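Local coordinates for 3,4-dihydroxybenzoate decarboxylase (PDB 5NY5), which catalyses the decarboxylation of 3,4-dihydroxybenzoate to catechol, and in reverse the para-carboxylation of catechols, using a prenylated flavin cofactor, at residues Ile339-Phe350 with Arg380-Thr391; Ser426-Gln437 with Asn453-Asp462. All coordinates share one frame; numbering follows the deposited sequence.

Contact 1: residues Ile339-Phe350 with Arg380-Thr391; sequences IRNAVEEAIPGF and RQGQAALIALAT
The Phe350 ring turns an edge to residues 380-384: the methyl of Ala384 and the CA of Gln381 lie near the ring plane, while the carbonyl O of Arg380 sits 3.6 Å from CE2 of Phe350 at an oblique angle. This is helix-helix packing in the C-terminal domain of the UbiD fold. A chi1 of -173°, with CG anti to the backbone N, carries the ring there. The aliphatic part of Arg380 does its packing: CB lies against CE2 and CZ of the ring, and CD meets CG2 of Ile347 at 3.9 Å, while NH1 forms a salt bridge with Asp377. The end of the long helix 324-346 lies against helix 380-391, which makes the beta-alpha-beta crossover between the parallel strands 365-370 and 397-401. The two segments run roughly antiparallel, at 136°, with their axes 9.2 Å apart at closest approach. Small residues suit such an interface. Ile387 fits among Ala342, Val343 and Ala346 with its two branches divided: CG2 touches Ala342 CB at 3.6 Å and also reaches CG2 of Val343, whereas CD1 runs on to Ala346 CB, likewise 3.6 Å away. At the start of segment 339-350, Ile339 CG2 lies 3.7 Å from Ala388 CB. After the helix, Gly349 adopts a positive phi that favours glycine, and its N-H is bound by the carboxylate of Glu344, tying the turn back to the helix before the chain reaches Phe350. At the C-terminal end of segment 380-391, Thr391 OG1 donates its proton to Ile387 O at 2.6 Å, which directs OG1 back along its own helix and sets it 3.4 Å from the CB of Ala342.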
loop_
_atom_site.group_PDB
_atom_site.type_symbol
_atom_site.label_atom_id
_atom_site.label_comp_id
_atom_site.label_asym_id
_atom_site.label_seq_id
_atom_site.Cartn_x
_atom_site.Cartn_y
_atom_site.Cartn_z
ATOM N N ILE A 339 19.340 24.691 -1.609
ATOM C CA ILE A 339 18.643 23.852 -0.638
ATOM C C ILE A 339 18.950 24.312 0.779
ATOM O O ILE A 339 18.067 24.345 1.643
ATOM C CB ILE A 339 19.014 22.372 -0.846
ATOM C CG1 ILE A 339 18.442 21.856 -2.165
ATOM C CG2 ILE A 339 18.528 21.523 0.318
ATOM C CD1 ILE A 339 18.866 20.443 -2.484
ATOM N N ARG A 340 20.203 24.682 1.040
ATOM C CA ARG A 340 20.575 25.135 2.377
ATOM C C ARG A 340 19.909 26.460 2.720
ATOM O O ARG A 340 19.453 26.658 3.852
ATOM C CB ARG A 340 22.092 25.255 2.486
ATOM C CG ARG A 340 22.557 25.965 3.742
ATOM C CD ARG A 340 24.067 25.957 3.856
ATOM N NE ARG A 340 24.592 24.597 3.846
ATOM C CZ ARG A 340 25.846 24.278 4.145
ATOM N NH1 ARG A 340 26.236 23.012 4.108
ATOM N NH2 ARG A 340 26.709 25.224 4.486
ATOM N N ASN A 341 19.844 27.380 1.758
ATOM C CA ASN A 341 19.200 28.662 2.016
ATOM C C ASN A 341 17.720 28.482 2.319
ATOM O O ASN A 341 17.170 29.155 3.198
ATOM C CB ASN A 341 19.390 29.596 0.823
ATOM C CG ASN A 341 20.842 29.944 0.584
ATOM O OD1 ASN A 341 21.654 29.926 1.507
ATOM N ND2 ASN A 341 21.178 30.263 -0.659
ATOM N N ALA A 342 17.064 27.561 1.612
ATOM C CA ALA A 342 15.627 27.385 1.778
ATOM C C ALA A 342 15.290 26.754 3.123
ATOM O O ALA A 342 14.299 27.129 3.757
ATOM C CB ALA A 342 15.072 26.544 0.630
ATOM N N VAL A 343 16.102 25.800 3.580
ATOM C CA VAL A 343 15.805 25.138 4.846
ATOM C C VAL A 343 16.173 26.030 6.024
ATOM O O VAL A 343 15.453 26.082 7.027
ATOM C CB VAL A 343 16.519 23.776 4.922
ATOM C CG1 VAL A 343 16.155 23.064 6.211
ATOM C CG2 VAL A 343 16.155 22.917 3.726
ATOM N N GLU A 344 17.295 26.744 5.926
ATOM C CA GLU A 344 17.691 27.635 7.011
ATOM C C GLU A 344 16.683 28.759 7.201
ATOM O O GLU A 344 16.447 29.199 8.330
ATOM C CB GLU A 344 19.085 28.199 6.745
ATOM C CG GLU A 344 19.686 28.928 7.929
ATOM C CD GLU A 344 19.860 28.029 9.137
ATOM O OE1 GLU A 344 20.056 26.808 8.954
ATOM O OE2 GLU A 344 19.799 28.546 10.273
ATOM N N GLU A 345 16.071 29.222 6.116
ATOM C CA GLU A 345 15.010 30.213 6.235
ATOM C C GLU A 345 13.779 29.618 6.913
ATOM O O GLU A 345 13.204 30.224 7.824
ATOM C CB GLU A 345 14.658 30.758 4.852
ATOM C CG GLU A 345 13.612 31.852 4.856
ATOM C CD GLU A 345 12.675 31.760 3.665
ATOM O OE1 GLU A 345 11.824 30.845 3.648
ATOM O OE2 GLU A 345 12.791 32.598 2.744
ATOM N N ALA A 346 13.369 28.421 6.492
ATOM C CA ALA A 346 12.149 27.834 7.031
ATOM C C ALA A 346 12.365 27.233 8.414
ATOM O O ALA A 346 11.510 27.381 9.294
ATOM C CB ALA A 346 11.607 26.782 6.067
ATOM N N ILE A 347 13.488 26.549 8.628
ATOM C CA ILE A 347 13.775 25.900 9.907
ATOM C C ILE A 347 15.181 26.281 10.352
ATOM O O ILE A 347 16.140 25.556 10.056
ATOM C CB ILE A 347 13.630 24.371 9.811
ATOM C CG1 ILE A 347 12.492 23.983 8.868
ATOM C CG2 ILE A 347 13.368 23.777 11.182
ATOM C CD1 ILE A 347 12.415 22.502 8.598
ATOM N N PRO A 348 15.356 27.393 11.061
ATOM C CA PRO A 348 16.711 27.834 11.419
ATOM C C PRO A 348 17.392 26.882 12.391
ATOM O O PRO A 348 16.791 26.413 13.360
ATOM C CB PRO A 348 16.478 29.208 12.058
ATOM C CG PRO A 348 15.128 29.640 11.567
ATOM C CD PRO A 348 14.334 28.384 11.431
ATOM N N GLY A 349 18.667 26.605 12.121
ATOM C CA GLY A 349 19.478 25.793 13.002
ATOM C C GLY A 349 19.246 24.301 12.922
ATOM O O GLY A 349 19.836 23.560 13.715
ATOM N N PHE A 350 18.419 23.835 11.989
ATOM C CA PHE A 350 18.055 22.425 11.904
ATOM C C PHE A 350 18.964 21.675 10.936
ATOM O O PHE A 350 19.628 20.708 11.319
ATOM C CB PHE A 350 16.584 22.300 11.490
ATOM C CG PHE A 350 16.047 20.896 11.534
ATOM C CD1 PHE A 350 16.100 20.154 12.701
ATOM C CD2 PHE A 350 15.454 20.333 10.417
ATOM C CE1 PHE A 350 15.595 18.873 12.744
ATOM C CE2 PHE A 350 14.943 19.051 10.456
ATOM C CZ PHE A 350 15.015 18.320 11.620
ATOM N N ARG A 380 10.002 17.303 11.522
ATOM C CA ARG A 380 10.567 18.333 10.667
ATOM C C ARG A 380 11.565 17.777 9.662
ATOM O O ARG A 380 11.889 18.471 8.692
ATOM C CB ARG A 380 11.221 19.425 11.516
ATOM C CG ARG A 380 10.254 20.084 12.491
ATOM C CD ARG A 380 10.677 21.493 12.870
ATOM N NE ARG A 380 9.616 22.195 13.587
ATOM C CZ ARG A 380 9.642 22.481 14.884
ATOM N NH1 ARG A 380 10.686 22.142 15.626
ATOM N NH2 ARG A 380 8.620 23.117 15.439
ATOM N N GLN A 381 12.047 16.545 9.854
ATOM C CA GLN A 381 12.972 15.973 8.882
ATOM C C GLN A 381 12.290 15.756 7.539
ATOM O O GLN A 381 12.891 15.987 6.485
ATOM C CB GLN A 381 13.574 14.666 9.407
ATOM C CG GLN A 381 12.607 13.499 9.550
ATOM C CD GLN A 381 11.970 13.437 10.918
ATOM O OE1 GLN A 381 11.751 14.462 11.563
ATOM N NE2 GLN A 381 11.681 12.229 11.375
ATOM N N GLY A 382 11.028 15.323 7.555
ATOM C CA GLY A 382 10.274 15.242 6.321
ATOM C C GLY A 382 9.966 16.605 5.743
ATOM O O GLY A 382 9.926 16.770 4.522
ATOM N N GLN A 383 9.746 17.599 6.605
ATOM C CA GLN A 383 9.602 18.966 6.124
ATOM C C GLN A 383 10.856 19.417 5.390
ATOM O O GLN A 383 10.771 20.051 4.333
ATOM C CB GLN A 383 9.292 19.904 7.289
ATOM C CG GLN A 383 8.994 21.334 6.870
ATOM C CD GLN A 383 7.736 21.443 6.026
ATOM O OE1 GLN A 383 6.782 20.690 6.211
ATOM N NE2 GLN A 383 7.733 22.382 5.089
ATOM N N ALA A 384 12.031 19.078 5.925
ATOM C CA ALA A 384 13.279 19.435 5.258
ATOM C C ALA A 384 13.388 18.769 3.894
ATOM O O ALA A 384 13.883 19.375 2.937
ATOM C CB ALA A 384 14.470 19.053 6.135
ATOM N N ALA A 385 12.930 17.519 3.785
ATOM C CA ALA A 385 12.973 16.823 2.504
ATOM C C ALA A 385 12.012 17.449 1.504
ATOM O O ALA A 385 12.332 17.568 0.316
ATOM C CB ALA A 385 12.656 15.342 2.700
ATOM N N LEU A 386 10.832 17.859 1.967
ATOM C CA LEU A 386 9.879 18.514 1.078
ATOM C C LEU A 386 10.407 19.854 0.583
ATOM O O LEU A 386 10.155 20.238 -0.564
ATOM C CB LEU A 386 8.541 18.695 1.790
ATOM C CG LEU A 386 7.851 17.394 2.198
ATOM C CD1 LEU A 386 6.577 17.680 2.971
ATOM C CD2 LEU A 386 7.562 16.549 0.976
ATOM N N ILE A 387 11.136 20.581 1.429
ATOM C CA ILE A 387 11.673 21.871 1.009
ATOM C C ILE A 387 12.705 21.680 -0.094
ATOM O O ILE A 387 12.697 22.394 -1.103
ATOM C CB ILE A 387 12.258 22.629 2.213
ATOM C CG1 ILE A 387 11.161 22.969 3.216
ATOM C CG2 ILE A 387 12.940 23.897 1.754
ATOM C CD1 ILE A 387 11.683 23.529 4.518
ATOM N N ALA A 388 13.596 20.703 0.071
ATOM C CA ALA A 388 14.615 20.445 -0.941
ATOM C C ALA A 388 13.985 20.015 -2.260
ATOM O O ALA A 388 14.376 20.492 -3.332
ATOM C CB ALA A 388 15.593 19.385 -0.441
ATOM N N LEU A 389 13.010 19.104 -2.199
ATOM C CA LEU A 389 12.302 18.690 -3.405
ATOM C C LEU A 389 11.627 19.873 -4.086
ATOM O O LEU A 389 11.629 19.977 -5.318
ATOM C CB LEU A 389 11.269 17.620 -3.059
ATOM C CG LEU A 389 11.799 16.229 -2.712
ATOM C CD1 LEU A 389 10.698 15.384 -2.105
ATOM C CD2 LEU A 389 12.362 15.560 -3.950
ATOM N N ALA A 390 11.037 20.773 -3.296
ATOM C CA ALA A 390 10.400 21.952 -3.866
ATOM C C ALA A 390 11.425 22.924 -4.431
ATOM O O ALA A 390 11.156 23.592 -5.436
ATOM C CB ALA A 390 9.542 22.640 -2.808
ATOM N N THR A 391 12.603 23.006 -3.811
ATOM C CA THR A 391 13.637 23.940 -4.242
ATOM C C THR A 391 14.318 23.485 -5.526
ATOM O O THR A 391 14.545 24.294 -6.430
ATOM C CB THR A 391 14.672 24.120 -3.132
ATOM O OG1 THR A 391 14.010 24.498 -1.920
ATOM C CG2 THR A 391 15.672 25.191 -3.504
#

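Contact 2: residues Ser426-Gln437 with Asn453-Asp462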
loop_
_atom_site.group_PDB
_atom_site.type_symbol
_atom_site.label_atom_id
_atom_site.label_comp_id
_atom_site.label_asym_id
_atom_site.label_seq_id
_atom_site.Cartn_x
_atom_site.Cartn_y
_atom_site.Cartn_z
ATOM N N SER A 426 9.926 3.929 7.053
ATOM C CA SER A 426 10.815 5.051 6.799
ATOM C C SER A 426 10.870 5.477 5.338
ATOM O O SER A 426 11.696 6.323 4.986
ATOM C CB SER A 426 12.225 4.705 7.279
ATOM O OG SER A 426 12.202 3.986 8.498
ATOM N N ILE A 427 10.018 4.924 4.479
ATOM C CA ILE A 427 10.109 5.138 3.038
ATOM C C ILE A 427 8.786 5.707 2.543
ATOM O O ILE A 427 7.737 5.069 2.689
ATOM C CB ILE A 427 10.465 3.841 2.295
ATOM C CG1 ILE A 427 11.756 3.245 2.860
ATOM C CG2 ILE A 427 10.616 4.101 0.815
ATOM C CD1 ILE A 427 12.249 2.014 2.122
ATOM N N THR A 428 8.840 6.898 1.948
ATOM C CA THR A 428 7.669 7.582 1.413
ATOM C C THR A 428 7.853 7.786 -0.083
ATOM O O THR A 428 8.809 8.443 -0.508
ATOM C CB THR A 428 7.447 8.925 2.108
ATOM O OG1 THR A 428 7.196 8.712 3.500
ATOM C CG2 THR A 428 6.264 9.640 1.503
ATOM N N THR A 429 6.940 7.233 -0.874
ATOM C CA THR A 429 6.982 7.345 -2.325
ATOM C C THR A 429 6.019 8.425 -2.795
ATOM O O THR A 429 4.910 8.556 -2.269
ATOM C CB THR A 429 6.634 6.011 -2.988
ATOM O OG1 THR A 429 5.392 5.524 -2.464
ATOM C CG2 THR A 429 7.732 4.988 -2.731
ATOM N N LEU A 430 6.454 9.202 -3.786
ATOM C CA LEU A 430 5.681 10.325 -4.316
ATOM C C LEU A 430 5.599 10.170 -5.826
ATOM O O LEU A 430 6.484 10.626 -6.561
ATOM C CB LEU A 430 6.303 11.663 -3.924
ATOM C CG LEU A 430 6.362 12.044 -2.441
ATOM C CD1 LEU A 430 7.498 11.348 -1.717
ATOM C CD2 LEU A 430 6.528 13.540 -2.300
ATOM N N PRO A 431 4.553 9.525 -6.327
ATOM C CA PRO A 431 4.468 9.248 -7.762
ATOM C C PRO A 431 4.023 10.456 -8.573
ATOM O O PRO A 431 3.351 11.362 -8.082
ATOM C CB PRO A 431 3.427 8.127 -7.838
ATOM C CG PRO A 431 2.577 8.335 -6.635
ATOM C CD PRO A 431 3.500 8.833 -5.563
ATOM N N GLY A 432 4.423 10.446 -9.842
ATOM C CA GLY A 432 3.933 11.401 -10.815
ATOM C C GLY A 432 4.534 12.788 -10.767
ATOM O O GLY A 432 3.899 13.735 -11.235
ATOM N N ILE A 433 5.741 12.945 -10.234
ATOM C CA ILE A 433 6.375 14.252 -10.109
ATOM C C ILE A 433 7.435 14.389 -11.191
ATOM O O ILE A 433 8.307 13.524 -11.324
ATOM C CB ILE A 433 6.990 14.440 -8.713
ATOM C CG1 ILE A 433 6.007 13.988 -7.635
ATOM C CG2 ILE A 433 7.365 15.892 -8.497
ATOM C CD1 ILE A 433 4.734 14.791 -7.606
ATOM N N ARG A 434 7.366 15.473 -11.962
ATOM C CA ARG A 434 8.360 15.692 -13.003
ATOM C C ARG A 434 9.752 15.804 -12.394
ATOM O O ARG A 434 9.954 16.476 -11.381
ATOM C CB ARG A 434 8.044 16.950 -13.811
ATOM C CG ARG A 434 9.109 17.259 -14.851
ATOM C CD ARG A 434 8.554 18.026 -16.028
ATOM N NE ARG A 434 7.381 17.373 -16.597
ATOM C CZ ARG A 434 7.422 16.424 -17.525
ATOM N NH1 ARG A 434 6.295 15.898 -17.984
ATOM N NH2 ARG A 434 8.584 16.000 -17.994
ATOM N N GLY A 435 10.708 15.120 -13.013
ATOM C CA GLY A 435 12.069 15.099 -12.523
ATOM C C GLY A 435 13.066 15.589 -13.547
ATOM O O GLY A 435 13.470 16.756 -13.521
ATOM N N HIS A 436 13.469 14.711 -14.460
ATOM C CA HIS A 436 14.457 15.072 -15.464
ATOM C C HIS A 436 14.403 14.061 -16.600
ATOM O O HIS A 436 14.245 12.862 -16.363
ATOM C CB HIS A 436 15.863 15.129 -14.859
ATOM C CG HIS A 436 16.837 15.924 -15.670
ATOM N ND1 HIS A 436 17.215 15.562 -16.943
ATOM C CD2 HIS A 436 17.512 17.063 -15.386
ATOM C CE1 HIS A 436 18.077 16.446 -17.413
ATOM N NE2 HIS A 436 18.275 17.366 -16.486
ATOM N N GLN A 437 14.543 14.557 -17.829
ATOM C CA GLN A 437 14.435 13.709 -19.009
ATOM C C GLN A 437 15.589 12.727 -19.142
ATOM O O GLN A 437 15.423 11.688 -19.788
ATOM C CB GLN A 437 14.362 14.575 -20.266
ATOM C CG GLN A 437 13.114 15.427 -20.363
ATOM C CD GLN A 437 11.998 14.737 -21.120
ATOM O OE1 GLN A 437 12.223 13.745 -21.811
ATOM N NE2 GLN A 437 10.787 15.269 -21.000
ATOM N N ASN A 453 7.752 10.837 -20.393
ATOM C CA ASN A 453 9.189 10.961 -20.195
ATOM C C ASN A 453 9.505 12.129 -19.269
ATOM O O ASN A 453 8.867 13.183 -19.328
ATOM C CB ASN A 453 9.892 11.152 -21.538
ATOM C CG ASN A 453 9.818 9.921 -22.414
ATOM O OD1 ASN A 453 9.677 8.808 -21.920
ATOM N ND2 ASN A 453 9.924 10.115 -23.723
ATOM N N GLY A 454 10.495 11.933 -18.403
ATOM C CA GLY A 454 10.905 12.959 -17.474
ATOM C C GLY A 454 10.082 13.047 -16.211
ATOM O O GLY A 454 10.342 13.929 -15.386
ATOM N N ILE A 455 9.096 12.173 -16.038
ATOM C CA ILE A 455 8.299 12.107 -14.822
ATOM C C ILE A 455 8.757 10.897 -14.028
ATOM O O ILE A 455 9.134 9.866 -14.595
ATOM C CB ILE A 455 6.790 12.036 -15.134
ATOM C CG1 ILE A 455 6.396 13.168 -16.081
ATOM C CG2 ILE A 455 5.971 12.101 -13.855
ATOM C CD1 ILE A 455 4.955 13.140 -16.495
ATOM N N SER A 456 8.729 11.025 -12.705
ATOM C CA SER A 456 9.303 10.004 -11.847
ATOM C C SER A 456 8.476 9.842 -10.583
ATOM O O SER A 456 7.671 10.700 -10.221
ATOM C CB SER A 456 10.748 10.349 -11.469
ATOM O OG SER A 456 11.284 9.410 -10.558
ATOM N N CYS A 457 8.694 8.715 -9.919
ATOM C CA CYS A 457 8.368 8.578 -8.513
ATOM C C CYS A 457 9.565 9.073 -7.715
ATOM O O CYS A 457 10.706 8.705 -8.006
ATOM C CB CYS A 457 8.041 7.128 -8.164
ATOM S SG CYS A 457 7.697 6.825 -6.425
ATOM N N LYS A 458 9.311 9.933 -6.740
ATOM C CA LYS A 458 10.357 10.493 -5.903
ATOM C C LYS A 458 10.217 9.926 -4.500
ATOM O O LYS A 458 9.109 9.830 -3.972
ATOM C CB LYS A 458 10.282 12.019 -5.894
ATOM C CG LYS A 458 10.291 12.611 -7.296
ATOM C CD LYS A 458 10.621 14.091 -7.300
ATOM C CE LYS A 458 10.769 14.607 -8.722
ATOM N NZ LYS A 458 11.287 16.002 -8.756
ATOM N N THR A 459 11.338 9.528 -3.909
ATOM C CA THR A 459 11.331 8.749 -2.680
ATOM C C THR A 459 12.122 9.466 -1.600
ATOM O O THR A 459 13.229 9.951 -1.849
ATOM C CB THR A 459 11.908 7.349 -2.919
ATOM O OG1 THR A 459 11.231 6.739 -4.024
ATOM C CG2 THR A 459 11.722 6.481 -1.692
ATOM N N ILE A 460 11.553 9.522 -0.404
ATOM C CA ILE A 460 12.208 10.089 0.766
ATOM C C ILE A 460 12.567 8.934 1.690
ATOM O O ILE A 460 11.682 8.265 2.238
ATOM C CB ILE A 460 11.316 11.117 1.474
ATOM C CG1 ILE A 460 10.929 12.240 0.513
ATOM C CG2 ILE A 460 12.015 11.672 2.697
ATOM C CD1 ILE A 460 9.943 13.249 1.092
ATOM N N PHE A 461 13.861 8.689 1.861
ATOM C CA PHE A 461 14.357 7.702 2.814
ATOM C C PHE A 461 14.679 8.427 4.113
ATOM O O PHE A 461 15.641 9.197 4.175
ATOM C CB PHE A 461 15.592 6.985 2.272
ATOM C CG PHE A 461 15.344 6.194 1.023
ATOM C CD1 PHE A 461 15.048 4.841 1.087
ATOM C CD2 PHE A 461 15.428 6.793 -0.218
ATOM C CE1 PHE A 461 14.831 4.110 -0.064
ATOM C CE2 PHE A 461 15.212 6.065 -1.372
ATOM C CZ PHE A 461 14.912 4.722 -1.293
ATOM N N ASP A 462 13.877 8.188 5.146
ATOM C CA ASP A 462 14.097 8.809 6.450
ATOM C C ASP A 462 14.947 7.868 7.291
ATOM O O ASP A 462 14.441 6.918 7.890
ATOM C CB ASP A 462 12.774 9.132 7.133
ATOM C CG ASP A 462 12.963 9.732 8.514
ATOM O OD1 ASP A 462 12.012 9.671 9.319
ATOM O OD2 ASP A 462 14.058 10.260 8.800
HETATM O O HOH W 1 11.486 16.444 -17.243
#
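A G1 beta bulge breaks this antiparallel pair: two residues, Gly432 and Ile433, stand opposite the single Ser456, and the register shifts by one. Glycine suits the first bulge position, where phi is +78°. Beyond it the pairing resumes, with Ile433 N donating to Ser456 O at 3.0 Å and Ser456 N to Ile433 O. Past the corner, Arg434 bends at chi3 (-52°), laying one face of its guanidinium over CG1 of Ile455. Its NH2 reaches a lone pair of Asn453 O at 3.1 Å and also binds a water at the edge of the group, while NH1 bonds to Glu378 O of the second subunit. Gly454, at positive phi, lies close against this guanidinium and Gln437, a place suited to a residue without a side chain. Lys458 stretches out fully and crosses Ile433 at about a right angle, its CE lying 3.6 Å from CG2 of Ile433. The NZ of Lys458 is gripped by two carbonyls, Arg434 O at 3.0 Å and Leu395 O, which would help to settle a charge on a buried residue. Before the bulge, Ile427 CG2 meets Thr459 CG2 at 3.6 Å, and Ile427 CD1 lies beside Phe461; beta-branched residues fit these extended strands. Strand 427-434 is the outermost of its five-stranded sheet within the chain, and strand 455-462 joins it to strand 397-401. Helix 380-391 packs on Lys458 and Ile460, while Leu430 on the same face meets Leu386 of the second subunit; Thr429, Thr459 and Phe461 on the other face meet the third subunit.

Helix 380-391, one half of contact 1, also packs on strand 455-462 of contact 2; the centres of the two contacts lie about 18 Å apart. One side of the helix takes helix 324-346; another rests on the sheet, where Ala385 CB meets Ile460 CG2 at 3.7 Å and Leu389 CD1 meets Ile460 CD1 at 3.9 Å. Gln381 NE2 probably also hydrogen-bonds Asp462 OD1, 3.3 Å away. Both contacts reach the second subunit, where Leu430 packs on Leu386 of that subunit and Gln383 on its Ile433. Neither holds the prenylated FMN site, which is empty here, but both end near it: between side chains, Thr391 is about 9 Å from Glu223, and His436 about 9 Å from Phe183.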